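Long-range contacts in effector protein Lem4 (lpg1101) (Legionella pneumophila subsp. pneumophila, PDB 6CGK), which acts as a membrane-associated protein tyrosine phosphatase through its haloacid dehalogenase domain, the part modelled here as an inactive mutant, and as a whole protein may bind small GTPases: residues A[17-22]-A[89-94]; A[114-119]-A[137-142]; A[40-45]-A[98-103]. The protein carries 1 engineered substitution. All blocks are in the same frame, centred on the assembly; numbering follows the deposited sequence. Where two conformers were deposited one is given.

Contact 1. Residues A[17-22]-A[89-94]; sequences KNIVYL and KIVIIS. With PO4 (phosphate ion), chain B.
Strands 19-22 and 89-93 run parallel, their axes approaching to 4.7 Å at an angle of 21°, with I19, V20, Y21 and L22 facing K89, I90, V91 and I92 in turn. Five backbone hydrogen bonds lace them together in the alternating pattern of parallel strands. V20 serves the neighbour with both its polar atoms: its N donates to K89 O at 2.8 Å, and its O receives V91 N. L22 does the same with V91 O and I93 N, while K89 N binds N18 O.

One face carries I19, Y21 and V91. The Y21 ring lies alongside V91, CD1 of Y21 coming to 3.6 Å from V91 CB. I19 CG2 sits 3.7 Å above the plane of that ring, over its centre, and also meets V91 CG2. A chi1 of -58° puts CG1 of I19 beside the backbone N and leaves CG2 anti to it, which is how this branch reaches both partners. Further along, I93 CD1 approaches Y21 CD1 obliquely at 3.8 Å. On the other face L22 CD1 meets I90 CG2 at 4.1 Å. At the strand end S94 OG donates to O1 of the phosphate ion at 2.5 Å, shorter than usual for such a bond, and also bonds N96 N; R95 N, D25 N, F24 N and K132 NZ grip the same phosphate.

Helix 132-140 covers the face of I19, V91 and I93, and its E140 takes the hydroxyl of Y21. Helix 72-82 packs on L22 and I90 from the other face. Strand 19-23 is the central one of the five-stranded parallel sheet and 89-93 its neighbour, with 150-154 and 116-118 on their other flanks.

Contact 2. Residues A[114-119]-A[137-142]; sequences NIIIYP and VSHEEK
A hydrogen bond between Y118 and H139, backed by apolar packing, ties the edge strand 116-118 of the parallel sheet to helix 132-140, which lies across one face of that sheet. The backbones stay well apart, with Y118 and H139 the nearest pair at 9.6 Å between CA atoms, so long side chains do the bridging. Y118 OH meets H139 ND1 at 2.6 Å, and either atom could be the donor. The hydroxyl lies at the edge of the imidazole, in its plane, and ND1 in turn lies in the plane of the phenol ring; the two rings themselves are turned 68° from each other. H139 gets there with CG anti to its backbone N (chi1 -165°), which carries the ring off the helix toward the strand.

I116 adds the apolar part. Its CD1 comes to 3.5 Å from H139 CE1 at the imidazole edge, while its CG2 branch rests over one face of the Y118 ring, offset toward the rim. Two groups of the strand thus hold the histidine from different points of its ring. K142, a little farther along the chain, lays its side chain near the phenol oxygen, with CD 4.0 Å from Y118 OH. A water bound to this hydroxyl at 2.7 Å from Y118 OH also accepts a weak bond from K142 NZ, whose charge is paired with E144. The histidine also packs on V91 of the adjacent strand.

Helices lie against a parallel sheet in this way as in the Rossmann-like core of haloacid dehalogenase enzymes, and here the helix on the face of I19 and V91 also reaches out to the edge strand through H139.

Contact 3. Residues A[40-45]-A[98-103]; sequences PLCEAL and ENYIKA
Aromatic contacts come first: C42 lies over one face of the Y100 ring. Its CB makes a CH-pi contact there, 4.1 Å from the Y100 centroid, and its CA touches CD1 of the ring. In the conformer given, one of two deposited for C42, SG also stands over the face, 4.0 Å from the Y100 centroid and 14° off the normal, a cysteine sulfur-aromatic contact nearer the CG side of the ring. Y100 swings its CG anti to the backbone N (chi1 -178°), and this carries the phenol across to the helix of C42. The Y100 side chain also lies about 4 Å from that of D25, a magnesium ligand, with the metal itself about 11 Å from the Y100 side chain.

Apolar contacts fill in around the ring. L41 CG comes to the ring edge at 4.2 Å from Y100 CE1. L45 brings its CB in at the edge of Y100, in plane, and its CD1 obliquely to CD1 of the ring at 3.7 Å. That L45 CD1 bridges Y100 and A103, and CD2 adds to the hold on the alanine, 3.7 Å from A103 CB.

At the border L45 O touches the N99 CB methylene at 3.3 Å, and the amide of N99 reaches past it, its ND2 bonding S46 O just after the segment.

The segments 40-45 and 98-103 meet steeply, at 105°, their axes approaching to 8.6 Å, and the side chains between them are mostly buried. Cohesion therefore rests on shape and on carbon, and in the given conformer sulfur, against the face and edge of an aromatic ring, with the polar bond from N99 to S46 at the border pinning the end of helix 40-46.

Contacts 1 and 2 are neighbours, centres about 7 Å apart, because strand 89-93 stands next to strand 116-118 in the parallel sheet; I92 N and I116 O join them, and the helix of contact 2 also reaches Y21. Contact 3 is about 20 Å from the centre of either, yet I101 of its helix 98-107 packs on S94 and on I117. Along the chain, contacts 1 and 3 alternate their segments, and contact 2 opens after both have closed. Helix 98-107 connects strands 89-93 and 116-118, so contact 3 ties helix 40-46 to the sheet core, whose strand 19-23 ends at the magnesium ligand N23, an engineered residue, with D25 just beyond.

Contact 1. Residues A[17-22]-A[89-94]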
loop_
_atom_site.group_PDB
_atom_site.type_symbol
_atom_site.label_atom_id
_atom_site.label_comp_id
_atom_site.label_asym_id
_atom_site.label_seq_id
_atom_site.Cartn_x
_atom_site.Cartn_y
_atom_site.Cartn_z
ATOM N N LYS A 17 14.906 6.893 2.535
ATOM C CA LYS A 17 15.471 6.061 3.588
ATOM C C LYS A 17 14.444 5.231 4.343
ATOM O O LYS A 17 14.822 4.231 4.960
ATOM C CB LYS A 17 16.224 6.916 4.631
ATOM C CG LYS A 17 17.545 7.508 4.163
ATOM C CD LYS A 17 18.394 8.067 5.346
ATOM N N ASN A 18 13.167 5.611 4.310
ATOM C CA ASN A 18 12.143 4.982 5.131
ATOM C C ASN A 18 10.964 4.655 4.229
ATOM O O ASN A 18 10.420 5.560 3.601
ATOM C CB ASN A 18 11.703 5.915 6.254
ATOM C CG ASN A 18 12.885 6.363 7.105
ATOM O OD1 ASN A 18 13.610 5.526 7.635
ATOM N ND2 ASN A 18 13.100 7.660 7.199
ATOM N N ILE A 19 10.605 3.375 4.137
ATOM C CA ILE A 19 9.555 2.933 3.219
ATOM C C ILE A 19 8.533 2.090 3.959
ATOM O O ILE A 19 8.886 1.216 4.768
ATOM C CB ILE A 19 10.140 2.138 2.042
ATOM C CG1 ILE A 19 11.161 3.004 1.308
ATOM C CG2 ILE A 19 9.015 1.689 1.079
ATOM C CD1 ILE A 19 11.902 2.183 0.205
ATOM N N VAL A 20 7.260 2.348 3.646
ATOM C CA VAL A 20 6.114 1.601 4.142
ATOM C C VAL A 20 5.559 0.825 2.952
ATOM O O VAL A 20 5.054 1.426 1.997
ATOM C CB VAL A 20 5.058 2.536 4.747
ATOM C CG1 VAL A 20 3.793 1.767 5.120
ATOM C CG2 VAL A 20 5.646 3.298 5.952
ATOM N N TYR A 21 5.679 -0.504 3.001
ATOM C CA TYR A 21 5.188 -1.407 1.967
ATOM C C TYR A 21 3.872 -1.998 2.440
ATOM O O TYR A 21 3.841 -2.725 3.439
ATOM C CB TYR A 21 6.170 -2.552 1.718
ATOM C CG TYR A 21 7.443 -2.209 0.988
ATOM C CD1 TYR A 21 7.421 -1.878 -0.356
ATOM C CD2 TYR A 21 8.692 -2.290 1.636
ATOM C CE1 TYR A 21 8.589 -1.621 -1.059
ATOM C CE2 TYR A 21 9.866 -2.015 0.943
ATOM C CZ TYR A 21 9.814 -1.679 -0.397
ATOM O OH TYR A 21 10.979 -1.436 -1.088
ATOM N N LEU A 22 2.801 -1.731 1.706
ATOM C CA LEU A 22 1.470 -2.148 2.117
ATOM C C LEU A 22 0.860 -2.992 1.013
ATOM O O LEU A 22 0.805 -2.564 -0.146
ATOM C CB LEU A 22 0.572 -0.947 2.404
ATOM C CG LEU A 22 1.066 0.163 3.343
ATOM C CD1 LEU A 22 0.069 1.304 3.424
ATOM C CD2 LEU A 22 1.352 -0.397 4.734
ATOM N N LYS A 89 8.130 7.169 2.539
ATOM C CA LYS A 89 7.431 6.903 1.291
ATOM C C LYS A 89 6.515 5.710 1.485
ATOM O O LYS A 89 6.835 4.783 2.234
ATOM C CB LYS A 89 8.407 6.614 0.137
ATOM C CG LYS A 89 9.173 7.839 -0.364
ATOM C CD LYS A 89 8.485 8.438 -1.585
ATOM C CE LYS A 89 9.270 9.613 -2.153
ATOM N NZ LYS A 89 8.543 10.235 -3.306
ATOM N N ILE A 90 5.381 5.736 0.787
ATOM C CA ILE A 90 4.392 4.664 0.813
ATOM C C ILE A 90 4.443 3.935 -0.518
ATOM O O ILE A 90 4.395 4.576 -1.578
ATOM C CB ILE A 90 2.963 5.195 1.038
ATOM C CG1 ILE A 90 2.910 6.045 2.311
ATOM C CG2 ILE A 90 1.945 4.020 1.030
ATOM C CD1 ILE A 90 1.476 6.662 2.564
ATOM N N VAL A 91 4.528 2.607 -0.465
ATOM C CA VAL A 91 4.529 1.763 -1.655
ATOM C C VAL A 91 3.417 0.733 -1.476
ATOM O O VAL A 91 3.431 -0.025 -0.500
ATOM C CB VAL A 91 5.877 1.047 -1.873
ATOM C CG1 VAL A 91 5.794 0.165 -3.111
ATOM C CG2 VAL A 91 7.024 2.018 -1.995
ATOM N N ILE A 92 2.445 0.716 -2.389
ATOM C CA ILE A 92 1.373 -0.292 -2.364
ATOM C C ILE A 92 1.737 -1.408 -3.340
ATOM O O ILE A 92 2.054 -1.151 -4.512
ATOM C CB ILE A 92 0.004 0.319 -2.697
ATOM C CG1 ILE A 92 -0.402 1.286 -1.572
ATOM C CG2 ILE A 92 -1.010 -0.817 -2.901
ATOM C CD1 ILE A 92 -1.757 2.034 -1.824
ATOM N N ILE A 93 1.766 -2.649 -2.857
ATOM C CA ILE A 93 2.106 -3.786 -3.709
ATOM C C ILE A 93 0.903 -4.721 -3.705
ATOM O O ILE A 93 0.487 -5.203 -2.642
ATOM C CB ILE A 93 3.377 -4.533 -3.257
ATOM C CG1 ILE A 93 4.559 -3.563 -3.166
ATOM C CG2 ILE A 93 3.679 -5.679 -4.236
ATOM C CD1 ILE A 93 5.891 -4.282 -2.803
ATOM N N SER A 94 0.337 -4.970 -4.877
ATOM C CA SER A 94 -0.970 -5.623 -4.894
ATOM C C SER A 94 -1.147 -6.413 -6.175
ATOM O O SER A 94 -0.714 -5.979 -7.244
ATOM C CB SER A 94 -2.096 -4.580 -4.771
ATOM O OG SER A 94 -3.382 -5.175 -4.925
HETATM P P PO4 B . -3.648 -7.944 -2.852
HETATM O O1 PO4 B . -3.721 -6.429 -2.771
HETATM O O2 PO4 B . -2.336 -8.465 -3.429
HETATM O O3 PO4 B . -4.796 -8.386 -3.749
HETATM O O4 PO4 B . -3.915 -8.550 -1.490
#

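Contact 2. Residues A[114-119]-A[137-142]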
loop_
_atom_site.group_PDB
_atom_site.type_symbol
_atom_site.label_atom_id
_atom_site.label_comp_id
_atom_site.label_asym_id
_atom_site.label_seq_id
_atom_site.Cartn_x
_atom_site.Cartn_y
_atom_site.Cartn_z
ATOM N N ASN A 114 1.853 10.814 -4.432
ATOM C CA ASN A 114 3.205 10.404 -4.048
ATOM C C ASN A 114 3.272 8.952 -3.645
ATOM O O ASN A 114 4.357 8.470 -3.314
ATOM C CB ASN A 114 3.728 11.262 -2.886
ATOM C CG ASN A 114 3.936 12.730 -3.268
ATOM O OD1 ASN A 114 3.528 13.639 -2.536
ATOM N ND2 ASN A 114 4.567 12.961 -4.408
ATOM N N ILE A 115 2.144 8.242 -3.639
ATOM C CA ILE A 115 2.160 6.815 -3.332
ATOM C C ILE A 115 2.539 6.056 -4.591
ATOM O O ILE A 115 1.951 6.275 -5.662
ATOM C CB ILE A 115 0.785 6.358 -2.808
ATOM C CG1 ILE A 115 0.464 7.077 -1.500
ATOM C CG2 ILE A 115 0.751 4.805 -2.663
ATOM C CD1 ILE A 115 -0.972 6.818 -0.991
ATOM N N ILE A 116 3.504 5.136 -4.464
ATOM C CA ILE A 116 3.888 4.261 -5.562
ATOM C C ILE A 116 3.036 3.001 -5.509
ATOM O O ILE A 116 2.921 2.362 -4.458
ATOM C CB ILE A 116 5.382 3.915 -5.479
ATOM C CG1 ILE A 116 6.213 5.186 -5.634
ATOM C CG2 ILE A 116 5.734 2.863 -6.539
ATOM C CD1 ILE A 116 7.665 4.907 -5.794
ATOM N N ILE A 117 2.424 2.654 -6.635
ATOM C CA ILE A 117 1.545 1.495 -6.723
ATOM C C ILE A 117 2.177 0.493 -7.680
ATOM O O ILE A 117 2.401 0.806 -8.858
ATOM C CB ILE A 117 0.132 1.879 -7.197
ATOM C CG1 ILE A 117 -0.528 2.833 -6.201
ATOM C CG2 ILE A 117 -0.691 0.604 -7.411
ATOM C CD1 ILE A 117 -1.836 3.438 -6.750
ATOM N N TYR A 118 2.443 -0.714 -7.179
ATOM C CA TYR A 118 2.913 -1.824 -8.018
ATOM C C TYR A 118 1.779 -2.821 -8.130
ATOM O O TYR A 118 1.536 -3.599 -7.189
ATOM C CB TYR A 118 4.157 -2.491 -7.429
ATOM C CG TYR A 118 5.374 -1.611 -7.467
ATOM C CD1 TYR A 118 5.848 -1.081 -8.666
ATOM C CD2 TYR A 118 6.053 -1.316 -6.301
ATOM C CE1 TYR A 118 7.034 -0.251 -8.679
ATOM C CE2 TYR A 118 7.219 -0.529 -6.317
ATOM C CZ TYR A 118 7.687 -0.001 -7.502
ATOM O OH TYR A 118 8.840 0.798 -7.478
ATOM N N PRO A 119 1.045 -2.817 -9.241
ATOM C CA PRO A 119 -0.225 -3.552 -9.323
ATOM C C PRO A 119 -0.169 -4.743 -10.270
ATOM O O PRO A 119 0.906 -5.062 -10.805
ATOM C CB PRO A 119 -1.176 -2.481 -9.857
ATOM C CG PRO A 119 -0.285 -1.808 -10.933
ATOM C CD PRO A 119 1.169 -1.840 -10.337
ATOM N N VAL A 137 12.370 -6.320 -4.276
ATOM C CA VAL A 137 13.766 -6.310 -4.699
ATOM C C VAL A 137 13.993 -5.204 -5.715
ATOM O O VAL A 137 14.946 -4.423 -5.605
ATOM C CB VAL A 137 14.175 -7.684 -5.254
ATOM C CG1 VAL A 137 15.539 -7.584 -5.926
ATOM C CG2 VAL A 137 14.182 -8.720 -4.130
ATOM N N SER A 138 13.094 -5.092 -6.699
ATOM C CA SER A 138 13.227 -4.049 -7.713
ATOM C C SER A 138 13.157 -2.664 -7.092
ATOM O O SER A 138 13.914 -1.762 -7.481
ATOM C CB SER A 138 12.143 -4.189 -8.773
ATOM O OG SER A 138 12.340 -5.388 -9.520
ATOM N N HIS A 139 12.241 -2.468 -6.145
ATOM C CA HIS A 139 12.136 -1.149 -5.536
ATOM C C HIS A 139 13.387 -0.807 -4.747
ATOM O O HIS A 139 13.903 0.316 -4.852
ATOM C CB HIS A 139 10.920 -1.037 -4.631
ATOM C CG HIS A 139 10.597 0.382 -4.300
ATOM N ND1 HIS A 139 10.022 1.234 -5.220
ATOM C CD2 HIS A 139 10.881 1.135 -3.215
ATOM C CE1 HIS A 139 9.918 2.440 -4.692
ATOM N NE2 HIS A 139 10.440 2.409 -3.479
ATOM N N GLU A 140 13.895 -1.750 -3.946
ATOM C CA GLU A 140 15.101 -1.459 -3.164
ATOM C C GLU A 140 16.291 -1.147 -4.056
ATOM O O GLU A 140 17.202 -0.408 -3.650
ATOM C CB GLU A 140 15.425 -2.633 -2.234
ATOM C CG GLU A 140 14.368 -2.834 -1.131
ATOM C CD GLU A 140 14.287 -1.640 -0.160
ATOM O OE1 GLU A 140 15.307 -0.935 0.057
ATOM O OE2 GLU A 140 13.194 -1.416 0.398
ATOM N N GLU A 141 16.304 -1.681 -5.270
ATOM C CA GLU A 141 17.440 -1.473 -6.157
ATOM C C GLU A 141 17.392 -0.141 -6.892
ATOM O O GLU A 141 18.376 0.211 -7.547
ATOM C CB GLU A 141 17.537 -2.634 -7.147
ATOM C CG GLU A 141 18.057 -3.891 -6.488
ATOM C CD GLU A 141 18.090 -5.090 -7.425
ATOM O OE1 GLU A 141 17.710 -4.940 -8.601
ATOM O OE2 GLU A 141 18.483 -6.183 -6.973
ATOM N N LYS A 142 16.300 0.613 -6.778
ATOM C CA LYS A 142 16.272 1.956 -7.348
ATOM C C LYS A 142 17.385 2.795 -6.715
ATOM O O LYS A 142 17.660 2.659 -5.519
ATOM C CB LYS A 142 14.907 2.608 -7.122
ATOM C CG LYS A 142 13.765 1.885 -7.845
ATOM C CD LYS A 142 12.429 2.587 -7.569
ATOM C CE LYS A 142 11.914 3.293 -8.808
ATOM N NZ LYS A 142 11.243 4.566 -8.433
HETATM O O HOH W 1 8.653 2.823 -9.313
#

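Contact 3. Residues A[40-45]-A[98-103]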
loop_
_atom_site.group_PDB
_atom_site.type_symbol
_atom_site.label_atom_id
_atom_site.label_comp_id
_atom_site.label_asym_id
_atom_site.label_seq_id
_atom_site.Cartn_x
_atom_site.Cartn_y
_atom_site.Cartn_z
ATOM N N PRO A 40 -17.674 -7.999 -9.783
ATOM C CA PRO A 40 -18.112 -7.065 -10.826
ATOM C C PRO A 40 -17.526 -5.663 -10.673
ATOM O O PRO A 40 -17.081 -5.079 -11.664
ATOM C CB PRO A 40 -19.625 -7.076 -10.642
ATOM C CG PRO A 40 -19.921 -8.496 -10.230
ATOM C CD PRO A 40 -18.776 -8.822 -9.269
ATOM N N LEU A 41 -17.494 -5.124 -9.457
ATOM C CA LEU A 41 -17.027 -3.745 -9.267
ATOM C C LEU A 41 -15.539 -3.618 -9.564
ATOM O O LEU A 41 -15.097 -2.648 -10.199
ATOM C CB LEU A 41 -17.330 -3.291 -7.843
ATOM C CG LEU A 41 -16.769 -1.922 -7.416
ATOM C CD1 LEU A 41 -17.381 -0.819 -8.272
ATOM C CD2 LEU A 41 -17.036 -1.651 -5.942
ATOM N N CYS A 42 -14.749 -4.595 -9.107
ATOM C CA CYS A 42 -13.327 -4.562 -9.377
ATOM C C CYS A 42 -13.064 -4.724 -10.876
ATOM O O CYS A 42 -12.280 -3.962 -11.450
ATOM C CB CYS A 42 -12.668 -5.648 -8.542
ATOM S SG CYS A 42 -10.921 -5.698 -8.660
ATOM N N GLU A 43 -13.760 -5.666 -11.536
ATOM C CA GLU A 43 -13.582 -5.806 -12.971
ATOM C C GLU A 43 -14.012 -4.528 -13.703
ATOM O O GLU A 43 -13.353 -4.095 -14.656
ATOM C CB GLU A 43 -14.362 -7.020 -13.460
ATOM C CG GLU A 43 -14.461 -7.066 -14.938
ATOM C CD GLU A 43 -13.187 -7.574 -15.593
ATOM O OE1 GLU A 43 -13.066 -7.355 -16.821
ATOM O OE2 GLU A 43 -12.313 -8.170 -14.896
ATOM N N ALA A 44 -15.136 -3.923 -13.296
ATOM C CA ALA A 44 -15.596 -2.712 -13.965
ATOM C C ALA A 44 -14.590 -1.566 -13.800
ATOM O O ALA A 44 -14.297 -0.837 -14.756
ATOM C CB ALA A 44 -16.953 -2.289 -13.397
ATOM N N LEU A 45 -14.054 -1.394 -12.601
ATOM C CA LEU A 45 -13.111 -0.278 -12.381
ATOM C C LEU A 45 -11.756 -0.517 -13.053
ATOM O O LEU A 45 -11.016 0.445 -13.309
ATOM C CB LEU A 45 -12.904 -0.027 -10.888
ATOM C CG LEU A 45 -14.001 0.850 -10.274
ATOM C CD1 LEU A 45 -14.095 0.733 -8.752
ATOM C CD2 LEU A 45 -13.802 2.309 -10.677
ATOM N N GLU A 98 -4.508 -1.494 -10.907
ATOM C CA GLU A 98 -4.108 -0.136 -10.565
ATOM C C GLU A 98 -5.303 0.800 -10.477
ATOM O O GLU A 98 -5.358 1.688 -9.604
ATOM C CB GLU A 98 -3.141 0.380 -11.622
ATOM C CG GLU A 98 -2.551 1.700 -11.225
ATOM C CD GLU A 98 -1.478 2.152 -12.182
ATOM O OE1 GLU A 98 -1.026 1.329 -13.007
ATOM O OE2 GLU A 98 -1.084 3.332 -12.110
ATOM N N ASN A 99 -6.223 0.688 -11.431
ATOM C CA ASN A 99 -7.337 1.644 -11.432
ATOM C C ASN A 99 -8.341 1.358 -10.328
ATOM O O ASN A 99 -9.070 2.270 -9.891
ATOM C CB ASN A 99 -8.003 1.657 -12.801
ATOM C CG ASN A 99 -7.135 2.356 -13.816
ATOM O OD1 ASN A 99 -6.386 3.274 -13.452
ATOM N ND2 ASN A 99 -7.191 1.914 -15.080
ATOM N N TYR A 100 -8.428 0.116 -9.868
ATOM C CA TYR A 100 -9.301 -0.144 -8.722
ATOM C C TYR A 100 -8.694 0.468 -7.466
ATOM O O TYR A 100 -9.398 1.083 -6.650
ATOM C CB TYR A 100 -9.496 -1.646 -8.553
ATOM C CG TYR A 100 -10.420 -2.059 -7.430
ATOM C CD1 TYR A 100 -11.810 -1.911 -7.561
ATOM C CD2 TYR A 100 -9.909 -2.608 -6.247
ATOM C CE1 TYR A 100 -12.668 -2.315 -6.541
ATOM C CE2 TYR A 100 -10.749 -3.021 -5.227
ATOM C CZ TYR A 100 -12.139 -2.867 -5.381
ATOM O OH TYR A 100 -13.002 -3.288 -4.389
ATOM N N ILE A 101 -7.384 0.286 -7.293
ATOM C CA ILE A 101 -6.694 0.875 -6.152
ATOM C C ILE A 101 -6.835 2.385 -6.170
ATOM O O ILE A 101 -7.208 2.987 -5.161
ATOM C CB ILE A 101 -5.227 0.421 -6.124
ATOM C CG1 ILE A 101 -5.201 -1.092 -5.920
ATOM C CG2 ILE A 101 -4.449 1.258 -5.049
ATOM C CD1 ILE A 101 -3.771 -1.751 -6.126
ATOM N N LYS A 102 -6.547 3.028 -7.312
ATOM C CA LYS A 102 -6.692 4.488 -7.380
ATOM C C LYS A 102 -8.120 4.920 -7.102
ATOM O O LYS A 102 -8.353 5.938 -6.440
ATOM C CB LYS A 102 -6.261 5.024 -8.752
ATOM C CG LYS A 102 -4.747 4.901 -9.008
ATOM C CD LYS A 102 -4.379 5.486 -10.363
ATOM C CE LYS A 102 -2.876 5.540 -10.581
ATOM N NZ LYS A 102 -2.613 6.026 -11.964
ATOM N N ALA A 103 -9.100 4.178 -7.642
ATOM C CA ALA A 103 -10.487 4.543 -7.422
ATOM C C ALA A 103 -10.820 4.550 -5.939
ATOM O O ALA A 103 -11.474 5.467 -5.439
ATOM C CB ALA A 103 -11.410 3.558 -8.181
#